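Local coordinates for invasion-associated protein (Mycobacterium tuberculosis, PDB 4LJ1) that probably binds peptidoglycan in the mycobacterial cell wall through an NlpC/p60 domain that has lost its catalytic activity, at residues A[69-74]-A[127-132]. Numbering follows the deposited sequence.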
# COMPACT_ATOMS: atom_id res chain seq x y z
N GLN A 69 -1.99 10.19 6.01
CA GLN A 69 -2.25 11.23 5.01
C GLN A 69 -2.85 10.61 3.73
O GLN A 69 -3.78 11.17 3.14
CB GLN A 69 -1.00 12.03 4.70
CG GLN A 69 -1.29 13.24 3.80
CD GLN A 69 -2.16 14.33 4.40
OE1 GLN A 69 -2.33 14.43 5.62
NE2 GLN A 69 -2.72 15.17 3.53
N MET A 70 -2.34 9.46 3.31
CA MET A 70 -2.95 8.73 2.21
C MET A 70 -4.43 8.47 2.48
O MET A 70 -5.28 8.66 1.60
CB MET A 70 -2.28 7.37 2.02
CG MET A 70 -0.82 7.38 1.55
SD MET A 70 -0.25 5.65 1.44
CE MET A 70 1.48 5.89 1.08
N TYR A 71 -4.75 8.06 3.69
CA TYR A 71 -6.14 7.78 4.06
C TYR A 71 -7.03 9.04 4.06
O TYR A 71 -8.13 9.05 3.51
CB TYR A 71 -6.21 7.13 5.45
CG TYR A 71 -7.60 6.70 5.83
CD1 TYR A 71 -8.14 5.53 5.30
CD2 TYR A 71 -8.39 7.45 6.72
CE1 TYR A 71 -9.39 5.10 5.66
CE2 TYR A 71 -9.66 7.02 7.06
CZ TYR A 71 -10.15 5.84 6.52
OH TYR A 71 -11.40 5.38 6.85
N LYS A 72 -6.55 10.09 4.73
CA LYS A 72 -7.28 11.35 4.86
C LYS A 72 -7.77 11.84 3.52
O LYS A 72 -8.94 12.25 3.38
CB LYS A 72 -6.41 12.42 5.52
CG LYS A 72 -7.11 13.75 5.75
CD LYS A 72 -6.17 14.72 6.46
CE LYS A 72 -6.81 16.06 6.75
NZ LYS A 72 -5.82 17.06 7.26
N VAL A 73 -6.88 11.84 2.53
CA VAL A 73 -7.19 12.48 1.24
C VAL A 73 -7.87 11.55 0.23
O VAL A 73 -8.43 12.03 -0.76
CB VAL A 73 -5.94 13.12 0.60
CG1 VAL A 73 -5.29 14.16 1.53
CG2 VAL A 73 -4.95 12.06 0.14
N GLY A 74 -7.82 10.24 0.46
CA GLY A 74 -8.26 9.27 -0.54
C GLY A 74 -9.78 9.10 -0.63
O GLY A 74 -10.50 9.28 0.36
N TYR A 127 -12.75 1.87 5.96
CA TYR A 127 -12.79 2.12 4.52
C TYR A 127 -11.46 1.78 3.90
O TYR A 127 -10.39 1.96 4.52
CB TYR A 127 -13.05 3.60 4.27
CG TYR A 127 -14.41 4.09 4.64
CD1 TYR A 127 -15.50 3.82 3.82
CD2 TYR A 127 -14.61 4.87 5.76
CE1 TYR A 127 -16.76 4.32 4.11
CE2 TYR A 127 -15.88 5.37 6.05
CZ TYR A 127 -16.94 5.06 5.23
OH TYR A 127 -18.19 5.52 5.53
N LEU A 128 -11.49 1.30 2.65
CA LEU A 128 -10.34 1.27 1.75
C LEU A 128 -10.27 2.61 1.03
O LEU A 128 -11.23 3.41 1.07
CB LEU A 128 -10.45 0.11 0.76
CG LEU A 128 -10.34 -1.33 1.28
CD1 LEU A 128 -11.64 -1.78 1.94
CD2 LEU A 128 -9.92 -2.29 0.16
N VAL A 129 -9.17 2.84 0.33
CA VAL A 129 -9.05 4.02 -0.52
C VAL A 129 -8.87 3.59 -1.96
O VAL A 129 -8.05 2.73 -2.27
CB VAL A 129 -7.87 4.91 -0.11
CG1 VAL A 129 -7.46 5.89 -1.23
CG2 VAL A 129 -8.22 5.63 1.18
N ARG A 130 -9.63 4.21 -2.86
CA ARG A 130 -9.44 4.04 -4.28
C ARG A 130 -8.64 5.21 -4.83
O ARG A 130 -9.06 6.35 -4.77
CB ARG A 130 -10.77 3.97 -5.01
CG ARG A 130 -10.58 3.65 -6.50
CD ARG A 130 -11.73 2.91 -7.10
NE ARG A 130 -12.03 1.72 -6.34
CZ ARG A 130 -13.24 1.22 -6.18
NH1 ARG A 130 -14.31 1.76 -6.77
NH2 ARG A 130 -13.37 0.14 -5.43
N VAL A 131 -7.49 4.90 -5.39
CA VAL A 131 -6.56 5.89 -5.85
C VAL A 131 -6.87 6.31 -7.29
O VAL A 131 -6.86 7.49 -7.61
CB VAL A 131 -5.13 5.30 -5.77
CG1 VAL A 131 -4.11 6.27 -6.30
CG2 VAL A 131 -4.82 4.91 -4.34
N LEU A 132 -7.17 5.33 -8.14
CA LEU A 132 -7.37 5.61 -9.56
C LEU A 132 -8.80 5.97 -9.89
O LEU A 132 -9.74 5.36 -9.37
CB LEU A 132 -6.93 4.41 -10.38
CG LEU A 132 -5.43 4.14 -10.27
CD1 LEU A 132 -5.04 2.83 -10.93
CD2 LEU A 132 -4.63 5.29 -10.86
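Tyr-127 meets the far end of Tyr-71, whose OH sits at the edge of the Tyr-127 ring and close to its plane, 3.4 Å from Tyr-127 CD2 and 3.5 Å from Tyr-127 CB. This is an approach of a hydroxyl to a ring edge, not a stack. The Tyr-127 carbonyl oxygen lies in turn at the edge of the Tyr-71 ring, in its plane, with Tyr-71 CE1 3.5 Å from Tyr-127 O. With CG anti to the backbone N (chi1 -174°), the Tyr-71 ring reaches out from the helix, its end drawing nearer to the strand than its CB. The Tyr-127 hydroxyl is engaged elsewhere, hydrogen-bonded to the C-terminal carboxylate of Ala-147.

Within the NlpC/p60 domain, this contact sets the end of helix 67-73 against strand 128-130, which pairs antiparallel with strand 75-77, the strand that follows the helix after Gly-74. Leu-128 turns away from the helix, whereas Val-129 points toward the helix end and sets both methyls against Gly-74, where the chain leaves the helix. Val-129 CG1 packs 3.5 Å from Gly-74 CA, and Val-129 CG2 lies 4.0 Å from that CA and 4.1 Å from Tyr-71 CD1, oblique to the ring. The backbones are correspondingly close, with Gly-74 CA 5.3 Å from Val-129 CA; a glycine, the first residue to leave helical geometry, presents no side chain to the valine. Phe-89 adds an edge-to-face partner for Tyr-71 and also touches Val-129.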